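Local coordinates for carbohydrate kinase, FGGY (Rhodospirillum rubrum, PDB 3IFR), which probably phosphorylates D-xylulose with ATP, being a carbohydrate kinase of the FGGY family, at residues T19-V24 with A61-L66; L86-L91 with R100-Q105; D28-V33 with T459-T464; R36-S41 with A53-N58. All blocks are in the same frame, centred on the assembly; numbering follows the deposited sequence.

Contact 1 of 4, residues T19-V24 with A61-L66; sequences TIAILV and AVLAEL
Strand 19-24 and helix 61-66 run nearly parallel, their N-to-C directions 25° apart and their axes 7.9 Å apart at closest approach, with Ala21 set against Val62 and Leu23 against Leu66. This is a helix laid on a β-sheet in the N-terminal domain of an actin-like ATPase fold: strand 18-25 stands between strands 8-14 and 29-37, and helix 52-70 packs over one face of them. The alternation of the strand decides which residues take part. Thr19, Ala21 and Leu23 direct their CB atoms toward the helix, whereas Ile20 and Ile22 point away, and Ile22 packs on helix 437-448 beyond the other face. On the helix, Val62 and Leu66, one turn apart, supply most of the apolar surface. The small Ala21 lies between them, its CB 3.7 Å from Leu66 CD2 and 4.2 Å from Leu63 CD2; its approach to Val62 CG1 is too tight in the model to be interpreted. Leu66 rests both methyls on the strand backbone, CD2 lying 3.7 Å from Ile22 C. Leu23 turns CG anti to its own backbone N (chi1 -177°) and meets Leu66 through its stem, CB to Leu66 CG being 4.1 Å, while Trp75 touches both leucines. Across the contact the side chains that meet are apolar; the one polar side chain on this strand face, Thr19, has its OG1 close to the Asn58 amide, whose orientation is uncertain. Two methyls come against backbone oxygens: Val62 CG2 lies 3.6 Å from Thr19 O, and Leu66 CD1 lies 3.4 Å from Ala21 O.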
loop_
_atom_site.group_PDB
_atom_site.type_symbol
_atom_site.label_atom_id
_atom_site.label_comp_id
_atom_site.label_asym_id
_atom_site.label_seq_id
_atom_site.Cartn_x
_atom_site.Cartn_y
_atom_site.Cartn_z
ATOM N N THR A 19 -1.852 6.755 -14.021
ATOM C CA THR A 19 -0.611 6.151 -14.472
ATOM C C THR A 19 0.432 7.245 -14.541
ATOM O O THR A 19 0.256 8.218 -15.246
ATOM C CB THR A 19 -0.707 5.515 -15.879
ATOM O OG1 THR A 19 -1.699 4.500 -15.899
ATOM C CG2 THR A 19 0.629 4.899 -16.281
ATOM N N ILE A 20 1.525 7.081 -13.808
ATOM C CA ILE A 20 2.465 8.164 -13.572
ATOM C C ILE A 20 3.836 7.652 -13.886
ATOM O O ILE A 20 4.164 6.542 -13.489
ATOM C CB ILE A 20 2.426 8.575 -12.116
ATOM C CG1 ILE A 20 1.049 9.153 -11.775
ATOM C CG2 ILE A 20 3.507 9.613 -11.830
ATOM C CD1 ILE A 20 0.801 9.295 -10.264
ATOM N N ALA A 21 4.617 8.429 -14.622
ATOM C CA ALA A 21 6.013 8.085 -14.886
ATOM C C ALA A 21 6.899 9.275 -14.565
ATOM O O ALA A 21 6.520 10.422 -14.828
ATOM C CB ALA A 21 6.226 7.715 -16.330
ATOM N N ILE A 22 8.101 8.988 -14.070
ATOM C CA ILE A 22 9.073 10.036 -13.795
ATOM C C ILE A 22 10.461 9.717 -14.334
ATOM O O ILE A 22 10.863 8.539 -14.445
ATOM C CB ILE A 22 9.206 10.287 -12.291
ATOM C CG1 ILE A 22 9.867 9.066 -11.648
ATOM C CG2 ILE A 22 7.818 10.555 -11.688
ATOM C CD1 ILE A 22 9.853 9.089 -10.118
ATOM N N LEU A 23 11.177 10.792 -14.671
ATOM C CA LEU A 23 12.535 10.696 -15.118
ATOM C C LEU A 23 13.357 11.358 -14.064
ATOM O O LEU A 23 13.140 12.539 -13.735
ATOM C CB LEU A 23 12.728 11.440 -16.433
ATOM C CG LEU A 23 14.140 11.347 -17.053
ATOM C CD1 LEU A 23 14.529 9.890 -17.375
ATOM C CD2 LEU A 23 14.270 12.202 -18.315
ATOM N N VAL A 24 14.323 10.614 -13.544
ATOM C CA VAL A 24 15.195 11.135 -12.503
ATOM C C VAL A 24 16.616 11.154 -13.007
ATOM O O VAL A 24 17.087 10.194 -13.646
ATOM C CB VAL A 24 15.171 10.210 -11.281
ATOM C CG1 VAL A 24 16.191 10.661 -10.266
ATOM C CG2 VAL A 24 13.763 10.088 -10.708
ATOM N N ALA A 61 1.980 6.442 -23.433
ATOM C CA ALA A 61 1.827 7.913 -23.517
ATOM C C ALA A 61 2.766 8.688 -22.591
ATOM O O ALA A 61 3.389 9.702 -22.966
ATOM C CB ALA A 61 0.391 8.312 -23.204
ATOM N N VAL A 62 2.825 8.211 -21.360
ATOM C CA VAL A 62 3.542 8.848 -20.273
ATOM C C VAL A 62 5.065 8.657 -20.439
ATOM O O VAL A 62 5.831 9.556 -20.182
ATOM C CB VAL A 62 3.027 8.169 -19.004
ATOM C CG1 VAL A 62 4.123 7.447 -18.258
ATOM C CG2 VAL A 62 2.161 9.072 -18.178
ATOM N N LEU A 63 5.508 7.491 -20.893
ATOM C CA LEU A 63 6.938 7.305 -21.192
ATOM C C LEU A 63 7.366 8.203 -22.362
ATOM O O LEU A 63 8.321 8.937 -22.252
ATOM C CB LEU A 63 7.286 5.826 -21.490
ATOM C CG LEU A 63 7.047 4.878 -20.317
ATOM C CD1 LEU A 63 7.185 3.374 -20.684
ATOM C CD2 LEU A 63 7.993 5.248 -19.206
ATOM N N ALA A 64 6.655 8.133 -23.485
ATOM C CA ALA A 64 6.927 9.050 -24.590
ATOM C C ALA A 64 6.887 10.534 -24.163
ATOM O O ALA A 64 7.720 11.345 -24.567
ATOM C CB ALA A 64 5.964 8.800 -25.679
ATOM N N GLU A 65 5.932 10.908 -23.324
ATOM C CA GLU A 65 5.868 12.311 -22.883
ATOM C C GLU A 65 7.103 12.689 -22.060
ATOM O O GLU A 65 7.575 13.818 -22.133
ATOM C CB GLU A 65 4.603 12.593 -22.091
ATOM C CG GLU A 65 4.497 14.061 -21.723
ATOM C CD GLU A 65 3.289 14.379 -20.880
ATOM O OE1 GLU A 65 2.159 14.027 -21.304
ATOM O OE2 GLU A 65 3.456 15.001 -19.805
ATOM N N LEU A 66 7.639 11.732 -21.301
ATOM C CA LEU A 66 8.859 11.948 -20.534
ATOM C C LEU A 66 9.997 12.409 -21.452
ATOM O O LEU A 66 10.691 13.381 -21.146
ATOM C CB LEU A 66 9.282 10.650 -19.843
ATOM C CG LEU A 66 9.230 10.570 -18.319
ATOM C CD1 LEU A 66 8.011 11.271 -17.765
ATOM C CD2 LEU A 66 9.370 9.117 -17.810
#

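Contact 2 of 4, residues L86-L91 with R100-Q105; sequences LPAVVL and RPSIQQ
A single antiparallel β-bridge, Val89 with Ile103, joins the two segments in the N-terminal domain, their end-to-end directions 163° apart. It is a hydrogen-bonded pair: Val89 N donates to Ile103 O at 2.9 Å (159° at the hydrogen), and Ile103 N returns the bond to Val89 O at 3.1 Å. Val89 O also receives a water, which donates in turn to Pro101 O. Further along, where the backbones diverge, a second water takes over, accepting from Leu91 N and donating to Arg100 O at 2.7 Å. A chi1 of 163° swings the Ser102 hydroxyl opposite the backbone nitrogen, placing OG 3.9 Å from Ala88 CB and in a 2.7 Å hydrogen bond with Gln104 OE1. Leu91 and Arg100 lie side by side, with CD1 of the leucine 3.9 Å from CD of the arginine, whose guanidinium forms salt bridges with Glu150 and Glu49. At the other end, beyond a cis peptide bond, Pro87 crosses Gln105 at about a right angle. Helix 139-149 packs against Val89, Leu91 and Ile103, Trp55 of helix 52-70 against Val90, Ser102 and Gln104, and helix 179-185 against Pro87; strands 159-161 and 49-50 pair with Val90 and Ser102.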
loop_
_atom_site.group_PDB
_atom_site.type_symbol
_atom_site.label_atom_id
_atom_site.label_comp_id
_atom_site.label_asym_id
_atom_site.label_seq_id
_atom_site.Cartn_x
_atom_site.Cartn_y
_atom_site.Cartn_z
ATOM N N LEU A 86 -1.557 -3.878 -6.264
ATOM C CA LEU A 86 -1.600 -5.342 -6.214
ATOM C C LEU A 86 -2.487 -5.791 -5.036
ATOM O O LEU A 86 -2.815 -4.997 -4.144
ATOM C CB LEU A 86 -0.171 -5.933 -6.042
ATOM C CG LEU A 86 0.543 -5.784 -4.686
ATOM C CD1 LEU A 86 1.812 -6.648 -4.589
ATOM C CD2 LEU A 86 0.885 -4.310 -4.391
ATOM N N PRO A 87 -2.902 -7.059 -5.048
ATOM C CA PRO A 87 -2.743 -7.933 -6.219
ATOM C C PRO A 87 -3.898 -7.708 -7.192
ATOM O O PRO A 87 -5.065 -7.872 -6.812
ATOM C CB PRO A 87 -2.848 -9.333 -5.632
ATOM C CG PRO A 87 -2.886 -9.165 -4.126
ATOM C CD PRO A 87 -3.376 -7.784 -3.865
ATOM N N ALA A 88 -3.591 -7.294 -8.422
ATOM C CA ALA A 88 -4.610 -7.194 -9.425
ATOM C C ALA A 88 -4.625 -8.589 -10.026
ATOM O O ALA A 88 -3.631 -9.333 -9.936
ATOM C CB ALA A 88 -4.245 -6.146 -10.458
ATOM N N VAL A 89 -5.760 -8.975 -10.588
ATOM C CA VAL A 89 -5.868 -10.254 -11.263
ATOM C C VAL A 89 -6.104 -10.012 -12.739
ATOM O O VAL A 89 -7.167 -9.524 -13.138
ATOM C CB VAL A 89 -7.032 -11.085 -10.702
ATOM C CG1 VAL A 89 -7.267 -12.340 -11.546
ATOM C CG2 VAL A 89 -6.778 -11.447 -9.222
ATOM N N VAL A 90 -5.094 -10.352 -13.533
ATOM C CA VAL A 90 -5.118 -10.276 -14.988
ATOM C C VAL A 90 -5.022 -11.693 -15.542
ATOM O O VAL A 90 -4.112 -12.441 -15.123
ATOM C CB VAL A 90 -3.880 -9.474 -15.491
ATOM C CG1 VAL A 90 -3.863 -9.407 -17.021
ATOM C CG2 VAL A 90 -3.916 -8.088 -14.925
ATOM N N LEU A 91 -5.918 -12.044 -16.485
ATOM C CA LEU A 91 -5.960 -13.366 -17.141
ATOM C C LEU A 91 -5.555 -13.341 -18.630
ATOM O O LEU A 91 -6.164 -12.652 -19.451
ATOM C CB LEU A 91 -7.350 -14.012 -16.986
ATOM C CG LEU A 91 -7.817 -13.957 -15.523
ATOM C CD1 LEU A 91 -9.236 -14.403 -15.311
ATOM C CD2 LEU A 91 -6.880 -14.789 -14.702
ATOM N N ARG A 100 -10.540 -11.093 -19.738
ATOM C CA ARG A 100 -11.655 -10.305 -19.228
ATOM C C ARG A 100 -11.009 -9.149 -18.510
ATOM O O ARG A 100 -9.806 -9.136 -18.326
ATOM C CB ARG A 100 -12.450 -11.112 -18.202
ATOM C CG ARG A 100 -11.648 -11.316 -16.909
ATOM C CD ARG A 100 -12.381 -12.084 -15.789
ATOM N NE ARG A 100 -13.784 -11.728 -15.622
ATOM C CZ ARG A 100 -14.249 -10.554 -15.193
ATOM N NH1 ARG A 100 -15.561 -10.385 -15.048
ATOM N NH2 ARG A 100 -13.431 -9.546 -14.901
ATOM N N PRO A 101 -11.805 -8.168 -18.103
ATOM C CA PRO A 101 -11.201 -7.014 -17.433
ATOM C C PRO A 101 -10.480 -7.453 -16.160
ATOM O O PRO A 101 -10.853 -8.472 -15.560
ATOM C CB PRO A 101 -12.405 -6.129 -17.110
ATOM C CG PRO A 101 -13.455 -6.540 -18.160
ATOM C CD PRO A 101 -13.247 -7.999 -18.374
ATOM N N SER A 102 -9.430 -6.718 -15.793
ATOM C CA SER A 102 -8.701 -6.961 -14.564
ATOM C C SER A 102 -9.595 -6.725 -13.359
ATOM O O SER A 102 -10.296 -5.710 -13.286
ATOM C CB SER A 102 -7.495 -6.032 -14.477
ATOM O OG SER A 102 -6.989 -5.952 -13.155
ATOM N N ILE A 103 -9.527 -7.647 -12.406
ATOM C CA ILE A 103 -10.210 -7.486 -11.118
ATOM C C ILE A 103 -9.205 -6.897 -10.121
ATOM O O ILE A 103 -8.178 -7.520 -9.819
ATOM C CB ILE A 103 -10.812 -8.835 -10.591
ATOM C CG1 ILE A 103 -11.671 -9.512 -11.683
ATOM C CG2 ILE A 103 -11.635 -8.597 -9.356
ATOM C CD1 ILE A 103 -12.087 -10.995 -11.392
ATOM N N GLN A 104 -9.508 -5.683 -9.636
ATOM C CA GLN A 104 -8.670 -4.938 -8.686
ATOM C C GLN A 104 -8.663 -5.487 -7.231
ATOM O O GLN A 104 -9.520 -6.290 -6.870
ATOM C CB GLN A 104 -9.107 -3.480 -8.701
ATOM C CG GLN A 104 -9.185 -2.964 -10.099
ATOM C CD GLN A 104 -7.830 -3.080 -10.835
ATOM O OE1 GLN A 104 -7.721 -3.757 -11.833
ATOM N NE2 GLN A 104 -6.816 -2.432 -10.319
ATOM N N GLN A 105 -7.721 -5.056 -6.386
ATOM C CA GLN A 105 -7.748 -5.530 -4.995
ATOM C C GLN A 105 -8.875 -4.964 -4.140
ATOM O O GLN A 105 -9.334 -5.588 -3.214
ATOM C CB GLN A 105 -6.403 -5.387 -4.265
ATOM C CG GLN A 105 -5.464 -4.360 -4.805
ATOM C CD GLN A 105 -6.113 -3.027 -5.010
ATOM O OE1 GLN A 105 -6.533 -2.379 -4.048
ATOM N NE2 GLN A 105 -6.171 -2.579 -6.270
HETATM O O HOH W 1 -9.295 -10.628 -14.523
HETATM O O HOH W 2 -7.824 -10.023 -16.805
#

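Contact 3 of 4, residues D28-V33 with T459-T464; sequences DTVVAV and TALVRT
Apolar contacts carry this small surface patch, with 158 Å² buried over both sides, and Leu461 is the main contributor. Its CB leaves the backbone obliquely to the strand, but the CD1 methyl extends over the face of the peptide that joins Asp28 to Thr29, lying 3.6 Å from Asp28 C and 3.8 Å from Thr29 N. The same methyl comes within 4.3 Å of Val30 CG2, so one branch tip spans the start of the strand. A second carbon-to-carbon contact is Asp28 CB with Ala460 CB, 3.8 Å apart, where the alpha carbons of the two residues are 5.2 Å from each other.

In the fold this is a meeting of the two domains of an FGGY kinase. Strand 29-37 is an outermost strand of the N-terminal sheet, while the 3-10 turn at 459-461 leads toward strand 463-468, an outermost strand of the other six-stranded sheet. Leu461 also touches Val439 and Trp443 of helix 437-448, and Val30 reaches Leu435, which widens the apolar patch.

Two hydrogen bonds lie within the segments. Asp28 holds its CG between backbone N and carbonyl carbon (chi1 75°), and its carboxylate leads away from Ala460, OD1 taking a weak 3.4 Å hydrogen bond from Thr29 OG1. Val462 N closes the 3-10 turn on Thr459 O at 3.1 Å. In the backbone pairing of the sheet, Asp28 and Thr29 together face Arg25 in a classic β-bulge.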
loop_
_atom_site.group_PDB
_atom_site.type_symbol
_atom_site.label_atom_id
_atom_site.label_comp_id
_atom_site.label_asym_id
_atom_site.label_seq_id
_atom_site.Cartn_x
_atom_site.Cartn_y
_atom_site.Cartn_z
ATOM N N ASP A 28 19.499 13.352 -7.390
ATOM C CA ASP A 28 18.501 14.038 -6.576
ATOM C C ASP A 28 17.537 14.908 -7.322
ATOM O O ASP A 28 16.914 15.794 -6.727
ATOM C CB ASP A 28 19.196 14.855 -5.457
ATOM C CG ASP A 28 19.875 16.149 -5.970
ATOM O OD1 ASP A 28 19.150 17.127 -6.279
ATOM O OD2 ASP A 28 21.135 16.215 -6.013
ATOM N N THR A 29 17.391 14.632 -8.613
ATOM C CA THR A 29 16.644 15.518 -9.498
ATOM C C THR A 29 15.596 14.786 -10.337
ATOM O O THR A 29 15.858 13.746 -10.964
ATOM C CB THR A 29 17.606 16.257 -10.439
ATOM O OG1 THR A 29 18.675 16.819 -9.668
ATOM C CG2 THR A 29 16.874 17.352 -11.188
ATOM N N VAL A 30 14.401 15.343 -10.331
ATOM C CA VAL A 30 13.324 14.820 -11.118
ATOM C C VAL A 30 13.271 15.674 -12.365
ATOM O O VAL A 30 12.808 16.811 -12.314
ATOM C CB VAL A 30 12.014 14.943 -10.366
ATOM C CG1 VAL A 30 10.886 14.375 -11.191
ATOM C CG2 VAL A 30 12.142 14.200 -9.057
ATOM N N VAL A 31 13.770 15.133 -13.471
ATOM C CA VAL A 31 13.783 15.855 -14.731
ATOM C C VAL A 31 12.363 16.058 -15.287
ATOM O O VAL A 31 12.069 17.103 -15.816
ATOM C CB VAL A 31 14.650 15.123 -15.783
ATOM C CG1 VAL A 31 14.554 15.826 -17.101
ATOM C CG2 VAL A 31 16.087 15.034 -15.348
ATOM N N ALA A 32 11.483 15.060 -15.175
ATOM C CA ALA A 32 10.136 15.148 -15.755
ATOM C C ALA A 32 9.126 14.233 -15.071
ATOM O O ALA A 32 9.483 13.174 -14.546
ATOM C CB ALA A 32 10.170 14.819 -17.275
ATOM N N VAL A 33 7.856 14.621 -15.130
ATOM C CA VAL A 33 6.777 13.782 -14.602
ATOM C C VAL A 33 5.664 13.762 -15.619
ATOM O O VAL A 33 5.264 14.817 -16.088
ATOM C CB VAL A 33 6.240 14.313 -13.224
ATOM C CG1 VAL A 33 5.188 13.388 -12.639
ATOM C CG2 VAL A 33 7.368 14.442 -12.248
ATOM N N THR A 459 16.032 9.266 -0.241
ATOM C CA THR A 459 15.318 10.332 0.387
ATOM C C THR A 459 15.675 11.735 -0.079
ATOM O O THR A 459 14.990 12.663 0.242
ATOM C CB THR A 459 15.388 10.209 1.883
ATOM O OG1 THR A 459 14.055 10.201 2.416
ATOM C CG2 THR A 459 16.169 11.330 2.435
ATOM N N ALA A 460 16.725 11.820 -0.880
ATOM C CA ALA A 460 17.110 12.984 -1.634
ATOM C C ALA A 460 16.059 13.347 -2.623
ATOM O O ALA A 460 16.120 14.389 -3.194
ATOM C CB ALA A 460 18.391 12.752 -2.341
ATOM N N LEU A 461 15.102 12.469 -2.835
ATOM C CA LEU A 461 14.077 12.682 -3.820
ATOM C C LEU A 461 12.802 13.025 -3.175
ATOM O O LEU A 461 11.855 13.286 -3.839
ATOM C CB LEU A 461 13.852 11.423 -4.612
ATOM C CG LEU A 461 14.280 11.312 -6.038
ATOM C CD1 LEU A 461 15.127 12.423 -6.469
ATOM C CD2 LEU A 461 14.924 10.048 -6.221
ATOM N N VAL A 462 12.766 12.997 -1.865
ATOM C CA VAL A 462 11.565 13.429 -1.206
ATOM C C VAL A 462 11.762 14.614 -0.291
ATOM O O VAL A 462 12.845 14.976 0.062
ATOM C CB VAL A 462 10.820 12.307 -0.515
ATOM C CG1 VAL A 462 10.657 11.169 -1.419
ATOM C CG2 VAL A 462 11.505 11.929 0.706
ATOM N N ARG A 463 10.646 15.195 0.064
ATOM C CA ARG A 463 10.538 16.415 0.812
ATOM C C ARG A 463 10.453 16.088 2.292
ATOM O O ARG A 463 9.402 16.170 2.876
ATOM C CB ARG A 463 9.254 17.057 0.331
ATOM C CG ARG A 463 9.000 18.493 0.596
ATOM C CD ARG A 463 7.925 18.998 -0.388
ATOM N NE ARG A 463 8.392 18.871 -1.759
ATOM C CZ ARG A 463 8.915 19.868 -2.477
ATOM N NH1 ARG A 463 8.995 21.084 -1.975
ATOM N NH2 ARG A 463 9.336 19.659 -3.711
ATOM N N THR A 464 11.572 15.717 2.881
ATOM C CA THR A 464 11.665 15.480 4.295
ATOM C C THR A 464 11.448 16.773 5.051
ATOM O O THR A 464 11.922 17.806 4.685
ATOM C CB THR A 464 12.999 14.915 4.630
ATOM O OG1 THR A 464 13.031 14.540 6.005
ATOM C CG2 THR A 464 13.995 15.926 4.407
#

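Contact 4 of 4, residues R36-S41 with A53-N58; sequences RPTTLS and AQWWDN
Gln54 projects from the helix at about a right angle to the side chain of Thr39, and its amide grips that residue twice. Thr39 N donates to Gln54 OE1 at 3.0 Å along an almost linear path, 176° at the hydrogen, although the donor arrives well to one side of the C=O direction (116°) and tilted from the amide plane. The NE2 end meets Thr39 OG1 in a weak bond of 3.4 Å. Gln54 achieves this span because a chi1 of -161° sends CG off from the backbone nitrogen and the chain stays extended beyond it, carrying the amide to the loop. Water 3 donates to both Gln54 OE1 and Thr39 O, at 2.6 Å to the latter, so that OE1 accepts from the backbone and from solvent together, and the amide's rotation is probably well defined.

Thr38 crosses both Gln54 and Trp55 obliquely. Its CG2 methyl sits 3.5 Å from Gln54 OE1 and also meets the indole at its edge, in the ring plane, 4.0 Å from Trp55 CD1. The ring NE1 is engaged by Glu50. One turn after Gln54, Asn58 packs beside the strand, its CG 3.6 Å from Arg36 CB. Arg36 bends at chi2 and sends its guanidinium away from Asn58 along the helix, to a salt bridge with Glu65. A helix side chain bonded to the backbone of the loop thus joins the end of edge strand 29-37 and the residues after it to the first part of helix 52-70, the helix that packs on one face of this sheet in the N-terminal actin-like ATPase domain.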
loop_
_atom_site.group_PDB
_atom_site.type_symbol
_atom_site.label_atom_id
_atom_site.label_comp_id
_atom_site.label_asym_id
_atom_site.label_seq_id
_atom_site.Cartn_x
_atom_site.Cartn_y
_atom_site.Cartn_z
ATOM N N ARG A 36 -1.564 10.134 -16.523
ATOM C CA ARG A 36 -2.751 9.901 -17.321
ATOM C C ARG A 36 -3.754 9.233 -16.396
ATOM O O ARG A 36 -3.385 8.355 -15.595
ATOM C CB ARG A 36 -2.471 8.972 -18.523
ATOM C CG ARG A 36 -1.594 9.528 -19.664
ATOM C CD ARG A 36 -2.210 10.765 -20.326
ATOM N NE ARG A 36 -1.443 11.203 -21.498
ATOM C CZ ARG A 36 -0.374 11.988 -21.425
ATOM N NH1 ARG A 36 0.041 12.391 -20.240
ATOM N NH2 ARG A 36 0.288 12.358 -22.524
ATOM N N PRO A 37 -5.033 9.628 -16.519
ATOM C CA PRO A 37 -6.109 9.047 -15.724
ATOM C C PRO A 37 -6.369 7.579 -16.133
ATOM O O PRO A 37 -6.169 7.200 -17.295
ATOM C CB PRO A 37 -7.321 9.932 -16.098
ATOM C CG PRO A 37 -6.734 11.142 -16.737
ATOM C CD PRO A 37 -5.554 10.623 -17.473
ATOM N N THR A 38 -6.816 6.774 -15.175
ATOM C CA THR A 38 -7.126 5.381 -15.440
ATOM C C THR A 38 -8.496 5.228 -14.915
ATOM O O THR A 38 -8.803 5.854 -13.897
ATOM C CB THR A 38 -6.249 4.457 -14.615
ATOM O OG1 THR A 38 -4.887 4.716 -14.947
ATOM C CG2 THR A 38 -6.612 2.992 -14.858
ATOM N N THR A 39 -9.316 4.419 -15.598
ATOM C CA THR A 39 -10.708 4.241 -15.199
ATOM C C THR A 39 -10.901 3.024 -14.294
ATOM O O THR A 39 -10.492 1.903 -14.637
ATOM C CB THR A 39 -11.637 4.078 -16.411
ATOM O OG1 THR A 39 -11.464 5.174 -17.320
ATOM C CG2 THR A 39 -13.099 3.998 -15.953
ATOM N N LEU A 40 -11.490 3.252 -13.125
ATOM C CA LEU A 40 -11.987 2.173 -12.282
ATOM C C LEU A 40 -13.415 1.959 -12.710
ATOM O O LEU A 40 -14.227 2.876 -12.575
ATOM C CB LEU A 40 -11.987 2.634 -10.827
ATOM C CG LEU A 40 -12.234 1.635 -9.695
ATOM C CD1 LEU A 40 -11.477 0.325 -9.923
ATOM C CD2 LEU A 40 -11.757 2.269 -8.395
ATOM N N SER A 41 -13.741 0.788 -13.253
ATOM C CA SER A 41 -15.132 0.459 -13.533
ATOM C C SER A 41 -15.729 -0.394 -12.427
ATOM O O SER A 41 -15.014 -1.119 -11.728
ATOM C CB SER A 41 -15.274 -0.312 -14.851
ATOM O OG SER A 41 -14.633 0.383 -15.901
ATOM N N ALA A 53 -5.549 -2.817 -21.213
ATOM C CA ALA A 53 -5.139 -2.124 -22.421
ATOM C C ALA A 53 -5.033 -0.625 -22.174
ATOM O O ALA A 53 -4.247 0.053 -22.821
ATOM C CB ALA A 53 -6.103 -2.418 -23.584
ATOM N N GLN A 54 -5.828 -0.098 -21.255
ATOM C CA GLN A 54 -5.639 1.295 -20.859
ATOM C C GLN A 54 -4.320 1.519 -20.042
ATOM O O GLN A 54 -3.617 2.539 -20.240
ATOM C CB GLN A 54 -6.863 1.796 -20.118
ATOM C CG GLN A 54 -6.983 3.317 -20.054
ATOM C CD GLN A 54 -7.985 3.726 -19.013
ATOM O OE1 GLN A 54 -8.163 3.022 -18.020
ATOM N NE2 GLN A 54 -8.681 4.831 -19.243
ATOM N N TRP A 55 -3.976 0.581 -19.152
ATOM C CA TRP A 55 -2.681 0.687 -18.480
ATOM C C TRP A 55 -1.596 0.853 -19.566
ATOM O O TRP A 55 -0.764 1.758 -19.503
ATOM C CB TRP A 55 -2.336 -0.509 -17.582
ATOM C CG TRP A 55 -3.315 -0.861 -16.494
ATOM C CD1 TRP A 55 -4.172 -0.021 -15.831
ATOM C CD2 TRP A 55 -3.510 -2.169 -15.919
ATOM N NE1 TRP A 55 -4.921 -0.741 -14.916
ATOM C CE2 TRP A 55 -4.509 -2.051 -14.943
ATOM C CE3 TRP A 55 -2.928 -3.425 -16.154
ATOM C CZ2 TRP A 55 -4.938 -3.140 -14.191
ATOM C CZ3 TRP A 55 -3.350 -4.493 -15.419
ATOM C CH2 TRP A 55 -4.343 -4.351 -14.439
ATOM N N TRP A 56 -1.634 -0.004 -20.570
ATOM C CA TRP A 56 -0.561 -0.072 -21.565
ATOM C C TRP A 56 -0.543 1.168 -22.414
ATOM O O TRP A 56 0.507 1.716 -22.724
ATOM C CB TRP A 56 -0.730 -1.306 -22.456
ATOM C CG TRP A 56 0.284 -1.373 -23.533
ATOM C CD1 TRP A 56 0.039 -1.382 -24.870
ATOM C CD2 TRP A 56 1.719 -1.363 -23.390
ATOM N NE1 TRP A 56 1.221 -1.430 -25.568
ATOM C CE2 TRP A 56 2.269 -1.414 -24.691
ATOM C CE3 TRP A 56 2.592 -1.332 -22.291
ATOM C CZ2 TRP A 56 3.651 -1.455 -24.935
ATOM C CZ3 TRP A 56 3.981 -1.372 -22.540
ATOM C CH2 TRP A 56 4.488 -1.440 -23.862
ATOM N N ASP A 57 -1.730 1.617 -22.796
ATOM C CA ASP A 57 -1.843 2.875 -23.508
ATOM C C ASP A 57 -1.416 4.056 -22.680
ATOM O O ASP A 57 -0.690 4.912 -23.166
ATOM C CB ASP A 57 -3.249 3.092 -24.016
ATOM C CG ASP A 57 -3.239 3.412 -25.459
ATOM O OD1 ASP A 57 -3.514 4.588 -25.790
ATOM O OD2 ASP A 57 -2.867 2.476 -26.234
ATOM N N ASN A 58 -1.898 4.124 -21.440
ATOM C CA ASN A 58 -1.372 5.103 -20.471
ATOM C C ASN A 58 0.159 5.016 -20.402
ATOM O O ASN A 58 0.845 6.026 -20.562
ATOM C CB ASN A 58 -1.964 4.897 -19.081
ATOM C CG ASN A 58 -3.353 5.529 -18.889
ATOM O OD1 ASN A 58 -3.871 5.524 -17.766
ATOM N ND2 ASN A 58 -3.953 6.057 -19.942
HETATM O O HOH W 3 -9.237 1.091 -16.746
#

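Overall arrangement
From the N terminus, strand 18-25 enters contact 1 and turns back into strand 29-37, whose beginning belongs to contact 3 and whose end opens contact 4. Contact 4 closes first, on helix 52-70, and is nested inside the loop that contact 1 closes further along that helix; the two touch, among other places, where Thr19 pairs with Arg36. Contact 2 follows in series, closing a short loop about 13 Å (centre to centre) from contact 4, with Trp55 bridging them. Contact 3 closes last, at 459-464: it crosses contact 1, encloses contacts 2 and 4, and ties the edge of the N-terminal sheet to the C-terminal half of the chain.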